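Local coordinates for histidine phosphotransfer protein (Medicago truncatula, PDB 4G78), which probably relays phosphoryl groups between cytokinin sensor histidine kinases and B-type response regulators in a plant two-component phosphorelay, at residues D5-K10 with F135-E140; D26-L31 with N129-L134; I44-M49 with A87-A92; N59-A64 with R115-L120. All blocks are in the same frame, centred on the assembly; numbering follows the deposited sequence.

Contacts 1, 2 and 4 are spaced along helix 110-145, the long helix of the HPt fold. Contacts 1 and 4 lie on opposite sides of the chain's centre, their own centres about 33 Å apart, and do not touch. Contacts 2 and 3, with centres about 7 Å apart, form one continuous buried region in which Phe28 and Leu131 pack on Met47; a probable hydrogen bond between Lys10 NZ and Tyr133 OH (3.3 Å) joins contact 1 to contact 2. Contact 3 lies at the C-terminal end of helix 72-89, which carries His80, the predicted phosphorylation site. Contact 4 shares helix 41-66 with contact 3, their centres about 20 Å apart, and its Met61 reaches Ile75 and His78 of the His80 helix.

Contact 1 (D5-K10 with F135-E140); sequences DHLHRK and FKLQQE
Leu7 and Lys10 of helix 6-20 pack against Leu137 and Glu140 of helix 110-145 in an antiparallel helix-helix contact, where the N-terminal helix of this HPt protein lies along the C-terminal part of the long helix. The local axes of helix segments 6-10 and 135-140 approach to 9.6 Å at 148° between their directions. The apolar centre is a leucine pair, Leu7 CD2 standing 4.2 Å from Leu137 CD2. Leu7 also meets Glu140 at about a right angle: its CD2 lies 3.6 Å from Glu140 OE1, and its CD1 rests on the CB methylene of the same residue. Helix 110-145 extends this surface with Ile141, which touches both Leu7 and His8. The other methyl of Leu137, CD1, takes the aliphatic part of Lys10, with Lys10 CG 3.8 Å away. Lys10 CG is anti to the backbone N (chi1 -178°), which lays the start of the chain on the leucine; the bends that follow carry the amine to Tyr133 OH, a probable hydrogen bond one turn back along the long helix. Glu140 is held in turn by a salt bridge within its own helix, Lys136 NZ meeting Glu140 OE2 on its syn side at 2.7 Å, so OE2 takes the ion pair while OE1 lies beside the Leu7 methyls. Asp5 is the N-cap of helix 6-20. Its OD1 accepts twice from His8: from the backbone N at 2.9 Å in a nearly straight bond, and from ring atom ND1 at 2.7 Å, this second donor approaching from above the carboxylate plane.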
# COMPACT_ATOMS: atom_id res chain seq x y z
N ASP A 5 9.44 20.18 -16.69
CA ASP A 5 9.74 19.20 -17.69
C ASP A 5 8.82 17.98 -17.59
O ASP A 5 7.99 17.86 -16.70
CB ASP A 5 11.23 18.81 -17.72
CG ASP A 5 11.71 17.88 -16.65
OD1 ASP A 5 10.90 17.36 -15.88
OD2 ASP A 5 12.96 17.62 -16.66
N HIS A 6 8.94 17.10 -18.57
CA HIS A 6 7.99 16.03 -18.69
C HIS A 6 8.03 15.10 -17.51
O HIS A 6 6.99 14.55 -17.12
CB HIS A 6 8.15 15.27 -20.01
CG HIS A 6 9.40 14.58 -20.24
ND1 HIS A 6 10.56 15.21 -20.63
CD2 HIS A 6 9.69 13.28 -20.14
CE1 HIS A 6 11.48 14.29 -20.73
NE2 HIS A 6 11.00 13.08 -20.43
N LEU A 7 9.19 14.85 -16.91
CA LEU A 7 9.28 13.98 -15.75
C LEU A 7 8.64 14.60 -14.52
O LEU A 7 7.95 13.95 -13.76
CB LEU A 7 10.73 13.63 -15.40
CG LEU A 7 11.49 12.85 -16.47
CD1 LEU A 7 12.88 12.60 -15.93
CD2 LEU A 7 10.78 11.59 -16.89
N HIS A 8 8.91 15.91 -14.31
CA HIS A 8 8.33 16.59 -13.21
C HIS A 8 6.80 16.66 -13.30
O HIS A 8 6.10 16.46 -12.32
CB HIS A 8 8.88 17.99 -13.05
CG HIS A 8 10.32 18.05 -12.51
ND1 HIS A 8 11.38 17.71 -13.23
CD2 HIS A 8 10.74 18.42 -11.31
CE1 HIS A 8 12.49 17.91 -12.46
NE2 HIS A 8 12.11 18.35 -11.30
N ARG A 9 6.30 16.96 -14.49
CA ARG A 9 4.87 17.01 -14.71
C ARG A 9 4.25 15.63 -14.51
O ARG A 9 3.21 15.51 -13.88
CB ARG A 9 4.53 17.53 -16.11
CG ARG A 9 4.82 19.01 -16.31
CD ARG A 9 4.28 19.49 -17.66
NE ARG A 9 5.31 19.40 -18.68
CZ ARG A 9 5.31 18.57 -19.70
NH1 ARG A 9 4.34 17.69 -19.87
NH2 ARG A 9 6.33 18.61 -20.54
N LYS A 10 4.88 14.60 -15.04
CA LYS A 10 4.32 13.25 -14.90
C LYS A 10 4.28 12.85 -13.43
O LYS A 10 3.31 12.24 -12.97
CB LYS A 10 5.06 12.24 -15.75
CG LYS A 10 4.48 10.84 -15.68
CD LYS A 10 3.09 10.63 -16.16
CE LYS A 10 2.94 10.80 -17.64
NZ LYS A 10 3.59 9.70 -18.37
N PHE A 135 8.20 6.18 -7.70
CA PHE A 135 9.58 6.15 -7.29
C PHE A 135 10.53 6.12 -8.47
O PHE A 135 11.61 6.73 -8.43
CB PHE A 135 9.81 4.94 -6.38
CG PHE A 135 8.98 4.94 -5.11
CD1 PHE A 135 8.49 6.10 -4.53
CD2 PHE A 135 8.73 3.72 -4.48
CE1 PHE A 135 7.78 6.09 -3.34
CE2 PHE A 135 8.00 3.70 -3.27
CZ PHE A 135 7.54 4.88 -2.74
N LYS A 136 10.13 5.46 -9.58
CA LYS A 136 10.95 5.47 -10.80
C LYS A 136 11.15 6.89 -11.28
O LYS A 136 12.26 7.31 -11.62
CB LYS A 136 10.23 4.62 -11.89
CG LYS A 136 10.99 4.61 -13.27
CD LYS A 136 10.16 3.85 -14.32
CE LYS A 136 10.84 3.58 -15.60
NZ LYS A 136 10.98 4.73 -16.47
N LEU A 137 10.06 7.65 -11.35
CA LEU A 137 10.15 9.02 -11.82
C LEU A 137 11.01 9.86 -10.87
O LEU A 137 11.83 10.67 -11.32
CB LEU A 137 8.74 9.63 -11.91
CG LEU A 137 7.82 8.95 -12.97
CD1 LEU A 137 6.38 9.39 -12.72
CD2 LEU A 137 8.29 9.31 -14.38
N GLN A 138 10.83 9.70 -9.56
CA GLN A 138 11.63 10.46 -8.60
C GLN A 138 13.10 10.17 -8.79
O GLN A 138 13.95 11.09 -8.73
CB GLN A 138 11.32 10.07 -7.16
CG GLN A 138 10.00 10.63 -6.77
CD GLN A 138 9.53 10.31 -5.38
OE1 GLN A 138 8.54 10.92 -4.90
NE2 GLN A 138 10.10 9.35 -4.74
N GLN A 139 13.45 8.92 -9.00
CA GLN A 139 14.84 8.51 -9.19
C GLN A 139 15.45 9.12 -10.47
O GLN A 139 16.58 9.48 -10.51
CB GLN A 139 14.97 7.00 -9.12
CG GLN A 139 14.69 6.50 -7.68
CD GLN A 139 15.48 7.14 -6.60
OE1 GLN A 139 16.65 7.42 -6.61
NE2 GLN A 139 14.56 7.40 -5.66
N GLU A 140 14.61 9.13 -11.54
CA GLU A 140 15.09 9.71 -12.79
C GLU A 140 15.35 11.22 -12.63
O GLU A 140 16.31 11.75 -13.18
CB GLU A 140 14.12 9.43 -13.91
CG GLU A 140 14.10 7.98 -14.31
CD GLU A 140 13.06 7.64 -15.34
OE1 GLU A 140 12.35 8.51 -15.81
OE2 GLU A 140 13.01 6.40 -15.69

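Contact 2 (D26-L31 with N129-L134); sequences DQFSQL and NNLKYL
Phe28 reaches out of the short helix 26-32 and places the far end of its ring against Leu131 and Leu134 of helix 110-145. Against these two leucines the packing is close only at that end: Phe28 CZ lies 3.8 Å from Leu131 CD2 and 4.1 Å from Leu134 CD2. Both methyls meet the ring obliquely, the Leu131 methyl on the CZ and CE1 corner, the Leu134 methyl, in one of two modelled conformers, on the CZ and CE2 corner. The backbones stay well apart, the nearest CA atoms, those of Phe28 and Leu131, being separated by 10.8 Å, so the gap is filled by the ring from one side and the two leucines from the other. Its chi1 of -174° sets CG of Phe28 anti to the backbone N and directs the ring toward helix 110-145. Here the N-terminal helices of the plant HPt fold are fitted to the helical bundle: Phe28 also touches Val43 and Met47 of helix 41-66, while Leu134 reaches Leu11 and Glu15 of helix 6-20. A serine here would remove the ring, and the CD2 methyls of Leu131 and Leu134 would probably lose their shared aromatic partner, with a gap opening between them and helix 26-32. The outward side of helix 26-32 is polar by contrast. Asp26, exposed, accepts from Gln30 one turn later, the NE2 to OD2 distance being 3.0 Å with an angle of 171° at the hydrogen. On the long helix, Asn129 and Lys132 are likewise exposed, whereas Tyr133 forms a T-shaped ring pair with His14 of helix 6-20.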
# COMPACT_ATOMS: atom_id res chain seq x y z
N ASP A 26 -3.47 11.21 3.44
CA ASP A 26 -2.54 12.16 4.02
C ASP A 26 -1.39 11.52 4.82
O ASP A 26 -0.37 12.16 4.99
CB ASP A 26 -3.27 13.15 4.95
CG ASP A 26 -2.37 14.31 5.33
OD1 ASP A 26 -2.01 15.09 4.41
OD2 ASP A 26 -2.06 14.46 6.51
N GLN A 27 -1.54 10.30 5.32
CA GLN A 27 -0.34 9.71 5.96
C GLN A 27 0.78 9.56 5.00
O GLN A 27 1.97 9.71 5.38
CB GLN A 27 -0.68 8.41 6.68
CG GLN A 27 0.57 7.69 7.22
CD GLN A 27 1.40 8.46 8.22
OE1 GLN A 27 0.98 9.50 8.74
NE2 GLN A 27 2.54 7.93 8.48
N PHE A 28 0.50 9.26 3.73
CA PHE A 28 1.55 9.21 2.73
C PHE A 28 2.19 10.60 2.57
O PHE A 28 3.39 10.77 2.49
CB PHE A 28 1.04 8.68 1.41
CG PHE A 28 2.13 8.49 0.40
CD1 PHE A 28 2.91 7.31 0.45
CD2 PHE A 28 2.37 9.44 -0.57
CE1 PHE A 28 3.91 7.19 -0.48
CE2 PHE A 28 3.39 9.24 -1.51
CZ PHE A 28 4.13 8.08 -1.45
N SER A 29 1.32 11.64 2.51
CA SER A 29 1.83 13.00 2.45
C SER A 29 2.75 13.31 3.63
O SER A 29 3.76 14.02 3.46
CB SER A 29 0.64 13.99 2.45
OG SER A 29 -0.26 13.74 1.42
N GLN A 30 2.40 12.84 4.80
CA GLN A 30 3.26 13.04 6.00
C GLN A 30 4.61 12.42 5.77
O GLN A 30 5.63 12.97 6.18
CB GLN A 30 2.61 12.49 7.23
CG GLN A 30 1.35 13.18 7.64
CD GLN A 30 1.49 14.60 7.95
OE1 GLN A 30 2.53 15.01 8.51
NE2 GLN A 30 0.58 15.44 7.57
N LEU A 31 4.67 11.23 5.21
CA LEU A 31 5.97 10.58 4.91
C LEU A 31 6.75 11.40 3.96
O LEU A 31 8.00 11.40 4.02
CB LEU A 31 5.76 9.19 4.41
CG LEU A 31 5.14 8.17 5.32
CD1 LEU A 31 4.95 6.84 4.55
CD2 LEU A 31 5.95 8.00 6.64
N ASN A 129 2.31 -1.27 -7.69
CA ASN A 129 2.74 -0.91 -9.07
C ASN A 129 2.69 0.62 -9.27
O ASN A 129 3.62 1.18 -9.89
CB ASN A 129 1.90 -1.61 -10.05
CG ASN A 129 2.28 -3.11 -10.09
OD1 ASN A 129 3.36 -3.55 -9.69
ND2 ASN A 129 1.35 -3.83 -10.58
N ASN A 130 1.69 1.26 -8.75
CA ASN A 130 1.59 2.73 -8.90
C ASN A 130 2.70 3.42 -8.09
O ASN A 130 3.28 4.41 -8.59
CB ASN A 130 0.22 3.21 -8.55
CG ASN A 130 -0.79 3.06 -9.67
OD1 ASN A 130 -0.63 3.66 -10.71
ND2 ASN A 130 -1.79 2.26 -9.52
N LEU A 131 3.01 2.98 -6.89
CA LEU A 131 4.09 3.55 -6.13
C LEU A 131 5.43 3.31 -6.77
O LEU A 131 6.29 4.20 -6.80
CB LEU A 131 4.15 3.01 -4.69
CG LEU A 131 3.07 3.59 -3.78
CD1 LEU A 131 3.12 2.84 -2.44
CD2 LEU A 131 3.20 5.10 -3.64
N LYS A 132 5.67 2.12 -7.33
CA LYS A 132 6.93 1.85 -8.01
C LYS A 132 7.12 2.84 -9.14
O LYS A 132 8.25 3.27 -9.42
CB LYS A 132 6.98 0.39 -8.48
CG LYS A 132 7.38 -0.59 -7.37
CD LYS A 132 7.70 -2.00 -7.90
CE LYS A 132 9.12 -2.37 -7.50
NZ LYS A 132 9.16 -3.73 -6.82
N TYR A 133 6.06 3.18 -9.85
CA TYR A 133 6.17 4.20 -10.93
C TYR A 133 6.51 5.56 -10.38
O TYR A 133 7.39 6.26 -10.91
CB TYR A 133 4.87 4.18 -11.72
CG TYR A 133 4.90 5.10 -12.92
CD1 TYR A 133 5.92 5.00 -13.89
CD2 TYR A 133 3.94 6.05 -13.14
CE1 TYR A 133 5.93 5.84 -14.98
CE2 TYR A 133 3.97 6.86 -14.27
CZ TYR A 133 5.00 6.75 -15.19
OH TYR A 133 4.97 7.58 -16.28
N LEU A 134 5.88 5.95 -9.27
CA LEU A 134 6.18 7.21 -8.60
C LEU A 134 7.70 7.25 -8.31
O LEU A 134 8.38 8.25 -8.58
CB LEU A 134 5.23 7.28 -7.38
CG LEU A 134 5.20 8.65 -6.68
CD1 LEU A 134 4.97 9.78 -7.51
CD2 LEU A 134 4.21 8.51 -5.56

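Contact 3 (I44-M49 with A87-A92); sequences IEVMTM and ASVGAA
Val46 holds CG1 anti to its backbone N (chi1 167°), and Val89 holds CG1 anti to its carbonyl carbon (chi1 -57°); these rotations bring the two methyls together at 3.7 Å, CG1 to CG1. The contact lies inside the HPt helical bundle, joining helix 41-66 to the C-terminal end of helix 72-89, the helix that bears His80, the predicted site of phosphorylation. The second partner of Val89 is Met47, modelled in two conformers. In one of them the chain is bent at chi2 and chi3 and swings the sulfur across the valine obliquely, with Met47 SD 3.5 Å from Val89 CB and the CE methyl 3.6 Å from Val89 O. Val46 CG1 and the Met47 thioether both meet the valine from the helix 41-66 side, Val89 CG1 touching both. An alanine here would take away both gamma methyls, so that Val46 CG1 would probably lose its mate across the contact and a gap would open beside Met47 SD where CG1 and CG2 had packed. Leu31 of helix 26-32 packs on Val46, and Leu131 of helix 110-145 on Met47. The chain leaves helical geometry at Gly90 in a Schellman motif, with a positive phi (78°) that glycine accepts readily, and Ala91 follows as the centre of an inverse gamma turn. Gly90 N is turned back to Ala87 O in a weak bond of 3.4 Å.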
# COMPACT_ATOMS: atom_id res chain seq x y z
N ILE A 44 10.68 5.86 0.29
CA ILE A 44 11.01 4.62 -0.40
C ILE A 44 11.43 3.56 0.60
O ILE A 44 11.03 2.41 0.49
CB ILE A 44 12.05 4.81 -1.54
CG1 ILE A 44 11.52 5.81 -2.58
CG2 ILE A 44 12.45 3.49 -2.15
CD1 ILE A 44 12.48 6.19 -3.67
N GLU A 45 12.27 3.95 1.58
CA GLU A 45 12.73 3.01 2.61
C GLU A 45 11.52 2.43 3.38
O GLU A 45 11.44 1.24 3.64
CB GLU A 45 13.76 3.56 3.53
CG GLU A 45 15.05 3.96 2.82
CD GLU A 45 15.80 2.93 1.97
OE1 GLU A 45 16.48 2.12 2.65
OE2 GLU A 45 15.68 2.97 0.75
N VAL A 46 10.65 3.34 3.80
CA VAL A 46 9.44 2.93 4.54
C VAL A 46 8.59 1.99 3.67
O VAL A 46 8.13 0.95 4.17
CB VAL A 46 8.63 4.14 4.96
CG1 VAL A 46 7.25 3.76 5.44
CG2 VAL A 46 9.35 4.94 6.06
N MET A 47 8.35 2.36 2.43
CA MET A 47 7.48 1.56 1.60
C MET A 47 8.10 0.19 1.35
O MET A 47 7.34 -0.77 1.25
CB MET A 47 7.12 2.27 0.30
CG MET A 47 6.17 3.45 0.49
SD MET A 47 4.86 3.47 1.74
CE MET A 47 3.58 4.19 0.85
N THR A 48 9.41 0.07 1.21
CA THR A 48 10.01 -1.25 0.99
C THR A 48 9.73 -2.13 2.24
O THR A 48 9.41 -3.32 2.08
CB THR A 48 11.49 -1.08 0.71
OG1 THR A 48 11.68 -0.39 -0.46
CG2 THR A 48 12.18 -2.46 0.70
N MET A 49 9.84 -1.57 3.40
CA MET A 49 9.52 -2.32 4.65
C MET A 49 8.07 -2.78 4.62
O MET A 49 7.75 -3.91 4.98
CB MET A 49 9.84 -1.46 5.85
CG MET A 49 11.31 -1.23 6.06
SD MET A 49 11.57 0.03 7.36
CE MET A 49 13.36 0.08 7.34
N ALA A 87 -2.42 1.73 7.29
CA ALA A 87 -2.61 3.05 7.84
C ALA A 87 -1.29 3.74 8.11
O ALA A 87 -1.22 5.00 7.95
CB ALA A 87 -3.38 2.98 9.15
N SER A 88 -0.26 3.04 8.44
CA SER A 88 1.08 3.63 8.76
C SER A 88 1.75 4.25 7.58
O SER A 88 2.68 5.05 7.77
CB SER A 88 1.98 2.62 9.42
OG SER A 88 2.64 1.72 8.51
N VAL A 89 1.31 3.90 6.38
CA VAL A 89 1.91 4.40 5.17
C VAL A 89 0.95 5.17 4.27
O VAL A 89 1.34 5.64 3.23
CB VAL A 89 2.64 3.31 4.40
CG1 VAL A 89 3.73 2.64 5.23
CG2 VAL A 89 1.69 2.28 3.81
N GLY A 90 -0.32 5.29 4.69
CA GLY A 90 -1.29 6.01 3.85
C GLY A 90 -1.83 5.25 2.68
O GLY A 90 -2.34 5.85 1.73
N ALA A 91 -1.83 3.91 2.76
CA ALA A 91 -2.38 3.04 1.70
C ALA A 91 -3.89 2.88 1.96
O ALA A 91 -4.35 1.92 2.54
CB ALA A 91 -1.67 1.72 1.72
N ALA A 92 -4.66 3.90 1.53
CA ALA A 92 -6.03 4.07 1.96
C ALA A 92 -6.97 2.96 1.47
O ALA A 92 -7.74 2.41 2.23
CB ALA A 92 -6.55 5.42 1.49

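Contact 4 (N59-A64 with R115-L120); sequences NNMSRA and RCLQQL
Two antiparallel helices of the HPt four-helix bundle, 41-66 and 110-145, meet here through Met61 and Ser62 on one side and Leu117 and Leu120 on the other. The axes of segments 59-64 and 115-120 are 11.0 Å apart at their closest, at 156° between directions. Leu117 points toward the partner helix and divides its two methyls: CD1 lies 4.1 Å from Met61 CB, while CD2 approaches the backbone itself, 3.7 Å from Ser62 CA. A chi1 of -177° puts CG of Leu117 anti to the backbone N and carries this fork toward helix 41-66, where Leu58 and Leu65 also touch it. Met61, in the one of its two modelled conformers described here, is extended as far as its sulfur and reaches deeper into the bundle, against Ile75 and His78 of helix 72-89 and Phe101 of helix 101-106, so that three helices besides its own border this one side chain. Leu120, one turn beyond Leu117, leans on Phe101 too, as well as on Val94, Val97 and Cys98 of helix 92-99. It crosses Met61 at about a right angle, and its CD2 methyl lies 4.0 Å from Met61 SD.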
# COMPACT_ATOMS: atom_id res chain seq x y z
N ASN A 59 0.45 -13.72 1.88
CA ASN A 59 0.71 -15.16 1.63
C ASN A 59 0.18 -15.97 2.82
O ASN A 59 -0.45 -17.04 2.64
CB ASN A 59 2.16 -15.38 1.39
CG ASN A 59 2.68 -14.91 0.08
OD1 ASN A 59 3.95 -14.72 -0.02
ND2 ASN A 59 1.69 -14.73 -0.85
N ASN A 60 0.38 -15.47 4.06
CA ASN A 60 -0.17 -16.17 5.21
C ASN A 60 -1.63 -16.25 5.21
O ASN A 60 -2.24 -17.29 5.57
CB ASN A 60 0.34 -15.51 6.51
CG ASN A 60 1.79 -15.80 6.79
OD1 ASN A 60 2.23 -16.87 6.45
ND2 ASN A 60 2.59 -15.06 7.45
N MET A 61 -2.33 -15.18 4.79
CA MET A 61 -3.75 -15.18 4.73
C MET A 61 -4.27 -16.18 3.67
O MET A 61 -5.25 -16.91 3.89
CB MET A 61 -4.37 -13.80 4.36
CG MET A 61 -4.25 -12.83 5.50
SD MET A 61 -4.85 -11.19 5.16
CE MET A 61 -6.54 -11.45 5.70
N SER A 62 -3.63 -16.19 2.52
CA SER A 62 -4.00 -17.13 1.46
C SER A 62 -3.93 -18.55 1.95
O SER A 62 -4.84 -19.37 1.76
CB SER A 62 -3.04 -16.86 0.31
OG SER A 62 -3.50 -17.66 -0.79
N ARG A 63 -2.81 -18.91 2.58
CA ARG A 63 -2.66 -20.24 3.10
C ARG A 63 -3.67 -20.55 4.17
O ARG A 63 -4.25 -21.66 4.20
CB ARG A 63 -1.22 -20.47 3.59
CG ARG A 63 -0.17 -20.38 2.53
CD ARG A 63 -0.27 -21.40 1.44
NE ARG A 63 -1.20 -21.08 0.40
CZ ARG A 63 -1.17 -20.02 -0.40
NH1 ARG A 63 -2.17 -19.79 -1.24
NH2 ARG A 63 -0.14 -19.18 -0.36
N ALA A 64 -3.94 -19.60 5.03
CA ALA A 64 -4.92 -19.82 6.07
C ALA A 64 -6.25 -20.16 5.55
O ALA A 64 -7.00 -21.01 6.11
CB ALA A 64 -5.02 -18.61 7.03
N ARG A 115 -13.66 -13.44 -0.96
CA ARG A 115 -13.87 -12.18 -1.75
C ARG A 115 -13.00 -11.10 -1.20
O ARG A 115 -12.44 -10.27 -1.96
CB ARG A 115 -15.37 -11.82 -1.65
CG ARG A 115 -16.26 -12.81 -2.47
CD ARG A 115 -17.63 -12.14 -2.65
NE ARG A 115 -18.45 -12.17 -1.49
CZ ARG A 115 -19.20 -13.12 -1.02
NH1 ARG A 115 -19.32 -14.30 -1.63
NH2 ARG A 115 -19.90 -12.93 0.12
N CYS A 116 -13.00 -10.91 0.13
CA CYS A 116 -12.21 -9.89 0.77
C CYS A 116 -10.72 -10.04 0.42
O CYS A 116 -10.01 -9.08 0.12
CB CYS A 116 -12.36 -9.86 2.29
SG CYS A 116 -14.01 -9.45 2.84
N LEU A 117 -10.20 -11.27 0.46
CA LEU A 117 -8.79 -11.51 0.11
C LEU A 117 -8.48 -11.21 -1.34
O LEU A 117 -7.43 -10.61 -1.65
CB LEU A 117 -8.37 -12.92 0.49
CG LEU A 117 -6.86 -13.22 0.23
CD1 LEU A 117 -5.97 -12.20 0.99
CD2 LEU A 117 -6.60 -14.68 0.41
N GLN A 118 -9.41 -11.54 -2.23
CA GLN A 118 -9.19 -11.21 -3.62
C GLN A 118 -9.13 -9.66 -3.81
O GLN A 118 -8.22 -9.21 -4.52
CB GLN A 118 -10.29 -11.78 -4.52
CG GLN A 118 -10.35 -13.28 -4.66
CD GLN A 118 -11.67 -13.89 -5.12
OE1 GLN A 118 -12.75 -13.30 -5.09
NE2 GLN A 118 -11.46 -15.13 -5.52
N GLN A 119 -9.98 -8.97 -3.15
CA GLN A 119 -9.93 -7.50 -3.24
C GLN A 119 -8.64 -6.98 -2.65
O GLN A 119 -8.07 -6.01 -3.17
CB GLN A 119 -11.12 -6.92 -2.55
CG GLN A 119 -12.41 -7.07 -3.28
CD GLN A 119 -12.22 -6.45 -4.70
OE1 GLN A 119 -11.93 -5.23 -4.83
NE2 GLN A 119 -12.30 -7.34 -5.73
N LEU A 120 -8.23 -7.54 -1.54
CA LEU A 120 -7.01 -7.09 -0.87
C LEU A 120 -5.79 -7.30 -1.74
O LEU A 120 -4.92 -6.41 -1.90
CB LEU A 120 -6.88 -7.82 0.47
CG LEU A 120 -5.66 -7.46 1.29
CD1 LEU A 120 -5.61 -5.98 1.59
CD2 LEU A 120 -5.63 -8.27 2.58